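Local coordinates for cell division protein FtsI/penicillin binding protein 2 (Legionella pneumophila subsp. pneumophila ATCC 43290, PDB 4ZTK) that probably acts as a D,D-transpeptidase of the penicillin-binding protein family, cross-linking peptidoglycan during bacterial cell division, at residues A[163-168]-A[184-189]; A[84-89]-A[153-158]; A[142-147]-A[175-180]; A[190-195]-A[275-280]. One frame throughout, in Å; residues are numbered along the deposited sequence.

Contact 1: A[163-168]-A[184-189]; sequences NSWWQA and NIPVTI
Trp165, Pro186 and Asn184 bury most of the surface here, and together they illustrate how two loops can be joined by one flat face and one amide. The Pro186 ring lies over a face of the Trp165 indole, with the two side chains sliding past each other in opposite directions. Pro186 CB stands 3.7 Å from the centroid of the six-membered ring of Trp165, 13° off its normal, which makes a CH-pi contact. Nearer the rim of the same ring system, Pro186 CD comes within 3.6 Å of Trp165 CE3. The indole can lie under the proline because Trp165 CG sits beside its own backbone N (chi1 -60°). At the ring's edge, near its plane, runs the backbone of Asn184.

The polar half belongs to Asn184, a buried residue. Its ND2 donates to Trp165 O over 3.1 Å, nearly in line with the carbonyl bond but bent at the hydrogen (140°), and the acceptor is tilted out of the amide plane. Trp166 borders the same amide nitrogen, CE3 to Asn184 ND2 being 3.5 Å. A water lies 2.7 Å from Asn184 O and takes a weak bond from Trp165 N. Trp165 is the centre of an inverse gamma turn, and both its ring and its carbonyl face 184-189. The result is a loop-to-loop closure at the two ends of helix 172-181 in the transpeptidase domain.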
loop_
_atom_site.group_PDB
_atom_site.type_symbol
_atom_site.label_atom_id
_atom_site.label_comp_id
_atom_site.label_asym_id
_atom_site.label_seq_id
_atom_site.Cartn_x
_atom_site.Cartn_y
_atom_site.Cartn_z
ATOM N N ASN A 163 -2.931 -5.460 -17.464
ATOM C CA ASN A 163 -3.538 -6.101 -18.628
ATOM C C ASN A 163 -5.037 -6.357 -18.500
ATOM O O ASN A 163 -5.791 -6.057 -19.417
ATOM C CB ASN A 163 -2.808 -7.401 -18.968
ATOM C CG ASN A 163 -1.538 -7.166 -19.764
ATOM O OD1 ASN A 163 -0.495 -6.824 -19.205
ATOM N ND2 ASN A 163 -1.620 -7.349 -21.079
ATOM N N SER A 164 -5.464 -6.908 -17.367
ATOM C CA SER A 164 -6.868 -7.267 -17.168
ATOM C C SER A 164 -7.804 -6.101 -17.423
ATOM O O SER A 164 -8.581 -6.112 -18.375
ATOM C CB SER A 164 -7.099 -7.778 -15.749
ATOM O OG SER A 164 -6.350 -8.953 -15.507
ATOM N N TRP A 165 -7.721 -5.097 -16.559
ATOM C CA TRP A 165 -8.578 -3.925 -16.653
ATOM C C TRP A 165 -7.954 -2.876 -17.572
ATOM O O TRP A 165 -7.511 -1.822 -17.112
ATOM C CB TRP A 165 -8.832 -3.343 -15.254
ATOM C CG TRP A 165 -9.516 -4.300 -14.289
ATOM C CD1 TRP A 165 -10.085 -5.506 -14.593
ATOM C CD2 TRP A 165 -9.692 -4.123 -12.871
ATOM N NE1 TRP A 165 -10.606 -6.086 -13.458
ATOM C CE2 TRP A 165 -10.377 -5.259 -12.389
ATOM C CE3 TRP A 165 -9.338 -3.115 -11.965
ATOM C CZ2 TRP A 165 -10.715 -5.416 -11.041
ATOM C CZ3 TRP A 165 -9.674 -3.275 -10.626
ATOM C CH2 TRP A 165 -10.355 -4.414 -10.179
ATOM N N TRP A 166 -7.917 -3.170 -18.870
ATOM C CA TRP A 166 -7.339 -2.251 -19.850
ATOM C C TRP A 166 -8.054 -2.329 -21.201
ATOM O O TRP A 166 -8.199 -3.409 -21.774
ATOM C CB TRP A 166 -5.840 -2.522 -20.029
ATOM C CG TRP A 166 -5.114 -1.438 -20.784
ATOM C CD1 TRP A 166 -5.034 -1.291 -22.140
ATOM C CD2 TRP A 166 -4.367 -0.350 -20.220
ATOM N NE1 TRP A 166 -4.287 -0.179 -22.455
ATOM C CE2 TRP A 166 -3.866 0.415 -21.294
ATOM C CE3 TRP A 166 -4.076 0.053 -18.912
ATOM C CZ2 TRP A 166 -3.092 1.558 -21.099
ATOM C CZ3 TRP A 166 -3.304 1.188 -18.722
ATOM C CH2 TRP A 166 -2.822 1.927 -19.810
ATOM N N GLN A 167 -8.491 -1.177 -21.706
ATOM C CA GLN A 167 -9.218 -1.114 -22.973
ATOM C C GLN A 167 -8.348 -0.651 -24.138
ATOM O O GLN A 167 -7.577 0.299 -24.016
ATOM C CB GLN A 167 -10.433 -0.193 -22.858
ATOM C CG GLN A 167 -11.620 -0.785 -22.123
ATOM C CD GLN A 167 -12.910 -0.049 -22.442
ATOM O OE1 GLN A 167 -13.630 0.388 -21.542
ATOM N NE2 GLN A 167 -13.207 0.093 -23.731
ATOM N N ALA A 168 -8.501 -1.314 -25.278
ATOM C CA ALA A 168 -7.682 -1.030 -26.450
ATOM C C ALA A 168 -8.004 0.313 -27.105
ATOM O O ALA A 168 -7.097 1.070 -27.450
ATOM C CB ALA A 168 -7.803 -2.160 -27.468
ATOM N N ASN A 184 -7.940 1.321 -12.330
ATOM C CA ASN A 184 -8.063 0.189 -13.254
ATOM C C ASN A 184 -7.020 -0.908 -13.024
ATOM O O ASN A 184 -6.492 -1.491 -13.976
ATOM C CB ASN A 184 -8.043 0.660 -14.718
ATOM C CG ASN A 184 -6.706 1.267 -15.130
ATOM O OD1 ASN A 184 -6.069 1.987 -14.360
ATOM N ND2 ASN A 184 -6.275 0.969 -16.357
ATOM N N ILE A 185 -6.726 -1.193 -11.759
ATOM C CA ILE A 185 -5.690 -2.166 -11.433
ATOM C C ILE A 185 -6.155 -3.127 -10.340
ATOM O O ILE A 185 -6.327 -2.727 -9.195
ATOM C CB ILE A 185 -4.389 -1.466 -10.987
ATOM C CG1 ILE A 185 -3.949 -0.428 -12.027
ATOM C CG2 ILE A 185 -3.286 -2.483 -10.752
ATOM C CD1 ILE A 185 -2.748 0.400 -11.612
ATOM N N PRO A 186 -6.366 -4.401 -10.699
ATOM C CA PRO A 186 -6.744 -5.425 -9.719
ATOM C C PRO A 186 -5.539 -5.899 -8.906
ATOM O O PRO A 186 -4.537 -6.322 -9.484
ATOM C CB PRO A 186 -7.264 -6.567 -10.598
ATOM C CG PRO A 186 -6.500 -6.424 -11.880
ATOM C CD PRO A 186 -6.268 -4.945 -12.067
ATOM N N VAL A 187 -5.632 -5.808 -7.582
ATOM C CA VAL A 187 -4.600 -6.351 -6.706
ATOM C C VAL A 187 -5.215 -7.267 -5.651
ATOM O O VAL A 187 -6.428 -7.281 -5.452
ATOM C CB VAL A 187 -3.765 -5.240 -6.000
ATOM C CG1 VAL A 187 -3.097 -4.329 -7.019
ATOM C CG2 VAL A 187 -4.625 -4.430 -5.027
ATOM N N THR A 188 -4.369 -8.052 -5.000
ATOM C CA THR A 188 -4.759 -8.768 -3.797
ATOM C C THR A 188 -3.853 -8.272 -2.686
ATOM O O THR A 188 -2.906 -7.526 -2.945
ATOM C CB THR A 188 -4.582 -10.292 -3.945
ATOM O OG1 THR A 188 -3.206 -10.589 -4.211
ATOM C CG2 THR A 188 -5.448 -10.836 -5.078
ATOM N N ILE A 189 -4.144 -8.663 -1.452
ATOM C CA ILE A 189 -3.287 -8.305 -0.328
ATOM C C ILE A 189 -1.872 -8.807 -0.605
ATOM O O ILE A 189 -0.899 -8.073 -0.448
ATOM C CB ILE A 189 -3.800 -8.912 0.995
ATOM C CG1 ILE A 189 -5.153 -8.308 1.367
ATOM C CG2 ILE A 189 -2.802 -8.677 2.108
ATOM C CD1 ILE A 189 -5.108 -6.806 1.551
HETATM O O HOH W 1 -5.323 -3.408 -15.490
#

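Contact 2: A[84-89]-A[153-158]; sequences PFIAAA and KKLTEF
Phe85 and Leu155 mark one place where the backbones of two helices draw together, their CA atoms 6.6 Å apart; Ala89 and Lys154 mark another, closer still. The axes of helix 84-89 and helix 153-157 approach to 9.5 Å with their directions 125° apart, a steeply inclined helix pair in the helical part of the penicillin-binding transpeptidase fold. The first helix begins at the lysine of a pattern consistent with the SxxK motif of this family, and the Ile86 side chain lies near, without touching, what is probably this active-site motif.

The aromatic pair dominates one end. Phe85 turns its edge to the face of Phe158, a T-shaped arrangement with the planes at 68° and the centroids 4.8 Å apart. Phe85 CD1 does the touching, reaching Phe158 CG at 3.4 Å from above that ring. Phe85 also meets Phe160 and Tyr196 edge-to-face, so the pair belongs to a larger aromatic cluster. Leu155 works with its two branches separately: CD1 rests against Phe85 O, whereas CD2 meets Ile86 CD1 at 3.8 Å.

At the far end Lys154 behaves as two residues in one. Its aliphatic root covers Ala89, and then the chain bends at chi2 and chi3 and carries the ammonium away from the interface. There Lys154 NZ bonds Ile213 O and shares the Glu157 carboxylate with Lys153, its own salt bridge running to Glu157 OE2 at 2.8 Å.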
loop_
_atom_site.group_PDB
_atom_site.type_symbol
_atom_site.label_atom_id
_atom_site.label_comp_id
_atom_site.label_asym_id
_atom_site.label_seq_id
_atom_site.Cartn_x
_atom_site.Cartn_y
_atom_site.Cartn_z
ATOM N N PRO A 84 3.348 5.715 -5.328
ATOM C CA PRO A 84 4.813 5.590 -5.282
ATOM C C PRO A 84 5.410 4.900 -6.506
ATOM O O PRO A 84 6.518 5.251 -6.916
ATOM C CB PRO A 84 5.049 4.721 -4.041
ATOM C CG PRO A 84 3.904 5.040 -3.151
ATOM C CD PRO A 84 2.725 5.229 -4.081
ATOM N N PHE A 85 4.686 3.943 -7.080
ATOM C CA PHE A 85 5.181 3.205 -8.242
ATOM C C PHE A 85 5.068 4.022 -9.530
ATOM O O PHE A 85 5.931 3.930 -10.408
ATOM C CB PHE A 85 4.462 1.861 -8.366
ATOM C CG PHE A 85 4.582 1.006 -7.130
ATOM C CD1 PHE A 85 5.685 0.187 -6.944
ATOM C CD2 PHE A 85 3.605 1.041 -6.146
ATOM C CE1 PHE A 85 5.806 -0.596 -5.801
ATOM C CE2 PHE A 85 3.718 0.262 -4.998
ATOM C CZ PHE A 85 4.827 -0.561 -4.829
ATOM N N ILE A 86 4.007 4.818 -9.636
ATOM C CA ILE A 86 3.873 5.769 -10.736
ATOM C C ILE A 86 5.056 6.729 -10.709
ATOM O O ILE A 86 5.700 6.964 -11.726
ATOM C CB ILE A 86 2.570 6.588 -10.630
ATOM C CG1 ILE A 86 1.346 5.695 -10.821
ATOM C CG2 ILE A 86 2.558 7.721 -11.648
ATOM C CD1 ILE A 86 1.223 5.107 -12.210
ATOM N N ALA A 87 5.340 7.268 -9.529
ATOM C CA ALA A 87 6.459 8.186 -9.352
ATOM C C ALA A 87 7.789 7.518 -9.683
ATOM O O ALA A 87 8.643 8.118 -10.334
ATOM C CB ALA A 87 6.483 8.735 -7.934
ATOM N N ALA A 88 7.962 6.281 -9.223
ATOM C CA ALA A 88 9.194 5.533 -9.455
ATOM C C ALA A 88 9.443 5.342 -10.942
ATOM O O ALA A 88 10.553 5.565 -11.427
ATOM C CB ALA A 88 9.137 4.182 -8.755
ATOM N N ALA A 89 8.402 4.932 -11.661
ATOM C CA ALA A 89 8.499 4.725 -13.101
ATOM C C ALA A 89 8.900 6.010 -13.816
ATOM O O ALA A 89 9.732 5.991 -14.724
ATOM C CB ALA A 89 7.178 4.205 -13.648
ATOM N N LYS A 153 4.857 -0.936 -18.567
ATOM C CA LYS A 153 5.998 -1.836 -18.431
ATOM C C LYS A 153 6.568 -1.832 -17.017
ATOM O O LYS A 153 6.777 -2.890 -16.420
ATOM C CB LYS A 153 7.095 -1.473 -19.432
ATOM C CG LYS A 153 8.424 -2.164 -19.165
ATOM C CD LYS A 153 9.419 -1.906 -20.289
ATOM C CE LYS A 153 10.787 -2.480 -19.955
ATOM N NZ LYS A 153 11.348 -1.882 -18.706
ATOM N N LYS A 154 6.821 -0.644 -16.482
ATOM C CA LYS A 154 7.451 -0.547 -15.172
ATOM C C LYS A 154 6.530 -1.034 -14.055
ATOM O O LYS A 154 6.983 -1.702 -13.127
ATOM C CB LYS A 154 7.965 0.871 -14.900
ATOM C CG LYS A 154 8.787 0.996 -13.619
ATOM C CD LYS A 154 9.998 0.069 -13.632
ATOM C CE LYS A 154 10.949 0.412 -14.765
ATOM N NZ LYS A 154 12.039 -0.593 -14.876
ATOM N N LEU A 155 5.239 -0.724 -14.144
ATOM C CA LEU A 155 4.306 -1.194 -13.120
ATOM C C LEU A 155 4.113 -2.710 -13.198
ATOM O O LEU A 155 3.917 -3.372 -12.176
ATOM C CB LEU A 155 2.963 -0.464 -13.191
ATOM C CG LEU A 155 2.830 0.677 -12.174
ATOM C CD1 LEU A 155 3.885 1.752 -12.412
ATOM C CD2 LEU A 155 1.431 1.274 -12.195
ATOM N N THR A 156 4.184 -3.255 -14.409
ATOM C CA THR A 156 4.117 -4.698 -14.591
ATOM C C THR A 156 5.312 -5.351 -13.903
ATOM O O THR A 156 5.170 -6.356 -13.208
ATOM C CB THR A 156 4.071 -5.081 -16.089
ATOM O OG1 THR A 156 2.804 -4.695 -16.633
ATOM C CG2 THR A 156 4.262 -6.592 -16.284
ATOM N N GLU A 157 6.482 -4.751 -14.080
ATOM C CA GLU A 157 7.692 -5.232 -13.424
ATOM C C GLU A 157 7.620 -5.168 -11.898
ATOM O O GLU A 157 8.299 -5.932 -11.213
ATOM C CB GLU A 157 8.912 -4.463 -13.932
ATOM C CG GLU A 157 9.291 -4.823 -15.358
ATOM C CD GLU A 157 10.466 -4.016 -15.876
ATOM O OE1 GLU A 157 10.807 -4.163 -17.068
ATOM O OE2 GLU A 157 11.046 -3.235 -15.094
ATOM N N PHE A 158 6.814 -4.251 -11.367
ATOM C CA PHE A 158 6.591 -4.165 -9.925
ATOM C C PHE A 158 5.573 -5.190 -9.417
ATOM O O PHE A 158 5.306 -5.260 -8.213
ATOM C CB PHE A 158 6.127 -2.762 -9.520
ATOM C CG PHE A 158 7.252 -1.801 -9.256
ATOM C CD1 PHE A 158 8.091 -1.979 -8.169
ATOM C CD2 PHE A 158 7.453 -0.705 -10.085
ATOM C CE1 PHE A 158 9.124 -1.090 -7.915
ATOM C CE2 PHE A 158 8.485 0.192 -9.839
ATOM C CZ PHE A 158 9.324 -0.003 -8.754
#

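Contact 3: A[142-147]-A[175-180]; sequences VSQEAG and QLAMAA
A helix-helix packing with one side-chain hydrogen bond across it, this contact sets Ser143 against Leu176 and Ala180 in the helical part of the transpeptidase fold, its centre about 18 Å from the centre of the chain. The axes of helix 142-146 and helix 175-180 come within 8.4 Å, their directions 134° apart. At the narrowest point the CA atoms of Gln144 and Leu176 are 5.5 Å from each other, a spacing that suits the slim side chains of Ser143, Ala177 and Ala180.

Ser143 OG is directed across the gap because it stands opposite its backbone N (chi1 -178°). It donates to Leu176 O at 3.0 Å, coming from above the carbonyl plane. That oxygen also takes the helical bond from Ala180 N, which arrives from the opposite face, so two donors grip it at once. The buried hydroxyl thus bonds the neighbouring helix without displacing its regular pattern, and Ser143 CB still packs on Ala180 CB.

Leu176 fills the other half of the interface, spreading between Ser143, Gln144 and Gly147, and it also touches Val148 and Ile151 of helix 148-157. Gly147, the first residue past helix 136-146 and the N-cap of helix 148-157, has a positive phi, 101°, a conformation that would press a CB against the preceding carbonyl. Gln144 crosses Leu176 obliquely, and its amide, bonded to Asp173 O, comes to rest with NE2 3.9 Å from Ala177 CB.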
loop_
_atom_site.group_PDB
_atom_site.type_symbol
_atom_site.label_atom_id
_atom_site.label_comp_id
_atom_site.label_asym_id
_atom_site.label_seq_id
_atom_site.Cartn_x
_atom_site.Cartn_y
_atom_site.Cartn_z
ATOM N N VAL A 142 1.861 13.340 -13.954
ATOM C CA VAL A 142 3.107 12.587 -13.986
ATOM C C VAL A 142 2.955 11.315 -14.825
ATOM O O VAL A 142 3.782 11.028 -15.690
ATOM C CB VAL A 142 3.573 12.243 -12.557
ATOM C CG1 VAL A 142 4.621 11.144 -12.576
ATOM C CG2 VAL A 142 4.112 13.488 -11.870
ATOM N N SER A 143 1.877 10.578 -14.579
ATOM C CA SER A 143 1.585 9.360 -15.326
ATOM C C SER A 143 1.396 9.619 -16.819
ATOM O O SER A 143 1.956 8.907 -17.659
ATOM C CB SER A 143 0.346 8.670 -14.754
ATOM O OG SER A 143 0.076 7.455 -15.439
ATOM N N GLN A 144 0.608 10.639 -17.148
ATOM C CA GLN A 144 0.316 10.944 -18.543
ATOM C C GLN A 144 1.549 11.412 -19.304
ATOM O O GLN A 144 1.718 11.092 -20.480
ATOM C CB GLN A 144 -0.809 11.976 -18.654
ATOM C CG GLN A 144 -2.151 11.438 -18.197
ATOM C CD GLN A 144 -3.222 12.499 -18.156
ATOM O OE1 GLN A 144 -2.937 13.680 -17.968
ATOM N NE2 GLN A 144 -4.470 12.084 -18.334
ATOM N N GLU A 145 2.412 12.166 -18.633
ATOM C CA GLU A 145 3.628 12.651 -19.271
ATOM C C GLU A 145 4.671 11.543 -19.437
ATOM O O GLU A 145 5.477 11.582 -20.361
ATOM C CB GLU A 145 4.197 13.848 -18.508
ATOM C CG GLU A 145 3.264 15.061 -18.541
ATOM C CD GLU A 145 3.842 16.283 -17.855
ATOM O OE1 GLU A 145 4.975 16.199 -17.336
ATOM O OE2 GLU A 145 3.160 17.332 -17.838
ATOM N N ALA A 146 4.641 10.550 -18.551
ATOM C CA ALA A 146 5.564 9.422 -18.638
ATOM C C ALA A 146 5.238 8.567 -19.858
ATOM O O ALA A 146 6.135 8.102 -20.560
ATOM C CB ALA A 146 5.511 8.580 -17.362
ATOM N N GLY A 147 3.948 8.365 -20.104
ATOM C CA GLY A 147 3.510 7.652 -21.290
ATOM C C GLY A 147 3.137 6.211 -21.016
ATOM O O GLY A 147 3.610 5.604 -20.055
ATOM N N GLN A 175 -6.651 6.335 -19.476
ATOM C CA GLN A 175 -6.232 5.119 -18.790
ATOM C C GLN A 175 -4.993 5.329 -17.919
ATOM O O GLN A 175 -4.851 4.688 -16.882
ATOM C CB GLN A 175 -6.029 3.980 -19.786
ATOM C CG GLN A 175 -7.327 3.572 -20.461
ATOM C CD GLN A 175 -7.168 2.386 -21.383
ATOM O OE1 GLN A 175 -7.340 1.240 -20.970
ATOM N NE2 GLN A 175 -6.845 2.654 -22.645
ATOM N N LEU A 176 -4.106 6.230 -18.334
ATOM C CA LEU A 176 -2.979 6.611 -17.481
ATOM C C LEU A 176 -3.480 7.383 -16.254
ATOM O O LEU A 176 -2.895 7.306 -15.176
ATOM C CB LEU A 176 -1.958 7.439 -18.263
ATOM C CG LEU A 176 -1.135 6.648 -19.285
ATOM C CD1 LEU A 176 -0.236 7.569 -20.094
ATOM C CD2 LEU A 176 -0.311 5.564 -18.593
ATOM N N ALA A 177 -4.570 8.125 -16.429
ATOM C CA ALA A 177 -5.187 8.836 -15.317
ATOM C C ALA A 177 -5.747 7.834 -14.318
ATOM O O ALA A 177 -5.579 7.987 -13.110
ATOM C CB ALA A 177 -6.289 9.766 -15.822
HETATM N N MSE A 178 -6.409 6.804 -14.835
HETATM C CA MSE A 178 -6.971 5.757 -13.989
HETATM C C MSE A 178 -5.866 4.991 -13.273
HETATM O O MSE A 178 -6.012 4.619 -12.113
HETATM C CB MSE A 178 -7.817 4.792 -14.818
HETATM C CG MSE A 178 -9.067 5.421 -15.417
HETATM SE SE MSE A 178 -10.053 4.173 -16.544
HETATM C CE MSE A 178 -10.741 2.979 -15.161
ATOM N N ALA A 179 -4.763 4.758 -13.978
ATOM C CA ALA A 179 -3.603 4.087 -13.398
ATOM C C ALA A 179 -3.064 4.859 -12.201
ATOM O O ALA A 179 -2.766 4.276 -11.162
ATOM C CB ALA A 179 -2.516 3.917 -14.443
ATOM N N ALA A 180 -2.941 6.173 -12.353
ATOM C CA ALA A 180 -2.386 7.015 -11.296
ATOM C C ALA A 180 -3.292 7.030 -10.072
ATOM O O ALA A 180 -2.830 7.237 -8.949
ATOM C CB ALA A 180 -2.152 8.431 -11.804
#

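Contact 4: A[190-195]-A[275-280]; sequences ESLIKS and VLLVVI
Ile193 and Leu192 press helix 190-195 onto strand 275-280, an alpha-on-beta layer at the heart of the penicillin-binding transpeptidase fold: strand 274-281 is the middle of the five-stranded antiparallel sheet, and helix 295-310 packs on its other face. The helix approaches the strand to 8.3 Å between axes, with their directions 140° apart.

Packing is dense where Ile193 comes down. With CG1 opposite its backbone N (chi1 -164°), the chain extends toward the strand, and CG1 slides alongside Val275 CG1 at 3.6 Å. Its terminal CD1 goes further, touching the strand backbone 3.5 Å from Val275 O and nearing Leu277 CB. Ala47 and Ala49 of the adjacent strand 43-49 complete the bed for this side chain.

The opposite side of the helix is looser. Glu190, Ser191 and Lys194 point away from the sheet and are partly exposed; their polar ends bond elsewhere, Lys194 NZ to Gly54 O, Glu190 OE1 to Asp16 N and Ser191 OG to Thr188 N. The contact also thins along the strand, for beyond Leu277, Val279 is met by Ile189 and by Val45. Back in the packed part, Leu192 and Leu277 cross at about a right angle, their CD2 methyls 3.8 Å apart.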
loop_
_atom_site.group_PDB
_atom_site.type_symbol
_atom_site.label_atom_id
_atom_site.label_comp_id
_atom_site.label_asym_id
_atom_site.label_seq_id
_atom_site.Cartn_x
_atom_site.Cartn_y
_atom_site.Cartn_z
ATOM N N GLU A 190 -1.779 -10.055 -1.055
ATOM C CA GLU A 190 -0.495 -10.680 -1.369
ATOM C C GLU A 190 0.294 -9.963 -2.470
ATOM O O GLU A 190 1.496 -9.744 -2.334
ATOM C CB GLU A 190 -0.694 -12.150 -1.751
ATOM C CG GLU A 190 0.608 -12.908 -1.988
ATOM C CD GLU A 190 0.397 -14.400 -2.210
ATOM O OE1 GLU A 190 1.264 -15.196 -1.787
ATOM O OE2 GLU A 190 -0.631 -14.777 -2.811
ATOM N N SER A 191 -0.368 -9.607 -3.565
ATOM C CA SER A 191 0.354 -8.998 -4.678
ATOM C C SER A 191 0.777 -7.578 -4.320
ATOM O O SER A 191 1.873 -7.143 -4.666
ATOM C CB SER A 191 -0.477 -9.016 -5.966
ATOM O OG SER A 191 -1.485 -8.018 -5.951
ATOM N N LEU A 192 -0.087 -6.865 -3.604
ATOM C CA LEU A 192 0.201 -5.479 -3.247
ATOM C C LEU A 192 1.375 -5.364 -2.272
ATOM O O LEU A 192 2.264 -4.529 -2.455
ATOM C CB LEU A 192 -1.043 -4.782 -2.687
ATOM C CG LEU A 192 -0.887 -3.283 -2.402
ATOM C CD1 LEU A 192 -0.419 -2.516 -3.651
ATOM C CD2 LEU A 192 -2.185 -2.684 -1.855
ATOM N N ILE A 193 1.389 -6.208 -1.243
ATOM C CA ILE A 193 2.470 -6.147 -0.267
ATOM C C ILE A 193 3.791 -6.611 -0.889
ATOM O O ILE A 193 4.870 -6.144 -0.510
ATOM C CB ILE A 193 2.136 -6.924 1.041
ATOM C CG1 ILE A 193 3.098 -6.522 2.166
ATOM C CG2 ILE A 193 2.150 -8.433 0.809
ATOM C CD1 ILE A 193 2.772 -7.149 3.523
ATOM N N LYS A 194 3.708 -7.509 -1.867
ATOM C CA LYS A 194 4.913 -7.959 -2.556
ATOM C C LYS A 194 5.502 -6.833 -3.406
ATOM O O LYS A 194 6.723 -6.711 -3.529
ATOM C CB LYS A 194 4.638 -9.211 -3.401
ATOM C CG LYS A 194 4.556 -10.497 -2.576
ATOM C CD LYS A 194 4.232 -11.705 -3.446
ATOM C CE LYS A 194 4.166 -12.984 -2.619
ATOM N NZ LYS A 194 5.509 -13.443 -2.153
ATOM N N SER A 195 4.633 -6.007 -3.980
ATOM C CA SER A 195 5.087 -4.838 -4.723
ATOM C C SER A 195 5.806 -3.860 -3.795
ATOM O O SER A 195 6.860 -3.324 -4.140
ATOM C CB SER A 195 3.913 -4.156 -5.426
ATOM O OG SER A 195 3.349 -5.032 -6.392
ATOM N N VAL A 275 7.659 -5.513 5.996
ATOM C CA VAL A 275 6.751 -4.818 5.105
ATOM C C VAL A 275 5.361 -5.074 5.657
ATOM O O VAL A 275 5.037 -6.205 6.024
ATOM C CB VAL A 275 6.835 -5.357 3.665
ATOM C CG1 VAL A 275 6.046 -4.459 2.719
ATOM C CG2 VAL A 275 8.289 -5.477 3.219
ATOM N N LEU A 276 4.545 -4.029 5.739
ATOM C CA LEU A 276 3.208 -4.170 6.304
ATOM C C LEU A 276 2.162 -3.561 5.390
ATOM O O LEU A 276 2.406 -2.544 4.745
ATOM C CB LEU A 276 3.109 -3.490 7.673
ATOM C CG LEU A 276 4.100 -3.834 8.783
ATOM C CD1 LEU A 276 5.409 -3.077 8.614
ATOM C CD2 LEU A 276 3.476 -3.522 10.125
ATOM N N LEU A 277 0.992 -4.190 5.364
ATOM C CA LEU A 277 -0.163 -3.684 4.641
ATOM C C LEU A 277 -1.381 -3.846 5.534
ATOM O O LEU A 277 -1.642 -4.937 6.059
ATOM C CB LEU A 277 -0.357 -4.445 3.330
ATOM C CG LEU A 277 -1.610 -4.110 2.510
ATOM C CD1 LEU A 277 -1.694 -2.616 2.217
ATOM C CD2 LEU A 277 -1.637 -4.907 1.206
ATOM N N VAL A 278 -2.113 -2.755 5.724
ATOM C CA VAL A 278 -3.329 -2.766 6.525
ATOM C C VAL A 278 -4.492 -2.298 5.663
ATOM O O VAL A 278 -4.398 -1.265 4.996
ATOM C CB VAL A 278 -3.217 -1.818 7.739
ATOM C CG1 VAL A 278 -4.538 -1.744 8.477
ATOM C CG2 VAL A 278 -2.103 -2.264 8.674
ATOM N N VAL A 279 -5.581 -3.058 5.666
ATOM C CA VAL A 279 -6.787 -2.646 4.961
ATOM C C VAL A 279 -7.999 -2.814 5.863
ATOM O O VAL A 279 -8.223 -3.886 6.424
ATOM C CB VAL A 279 -6.999 -3.443 3.650
ATOM C CG1 VAL A 279 -8.340 -3.083 3.013
ATOM C CG2 VAL A 279 -5.866 -3.172 2.681
ATOM N N ILE A 280 -8.765 -1.739 6.010
ATOM C CA ILE A 280 -9.981 -1.751 6.810
ATOM C C ILE A 280 -11.142 -1.530 5.859
ATOM O O ILE A 280 -11.062 -0.667 4.985
ATOM C CB ILE A 280 -9.991 -0.602 7.844
ATOM C CG1 ILE A 280 -8.700 -0.587 8.670
ATOM C CG2 ILE A 280 -11.232 -0.680 8.728
ATOM C CD1 ILE A 280 -8.457 -1.848 9.480
#

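In the fold
From the N terminus, helix 83-92 opens contact 2, which closes on helix 148-157 after a long, partly unmodelled excursion. Contact 3 starts within that loop, on helix 136-146, and ends beyond it on helix 172-181, so the two cross; Ile86 packs on Ser143 and Ala180 where they meet. Contact 1 crosses contact 3 in turn, bracketing helix 172-181, and Gln167 N probably bonds Gln175 OE1 between them. Contact 4 follows in series, its long loop returning from helix 189-200 to the central strand. Ser195 OG, probably bonded to Phe158 O, joins it to contact 2. Contacts 2 and 3 thus knit the helical region, while contact 1 runs on into contact 4 through Ile189, which packs on Leu277 of the sheet.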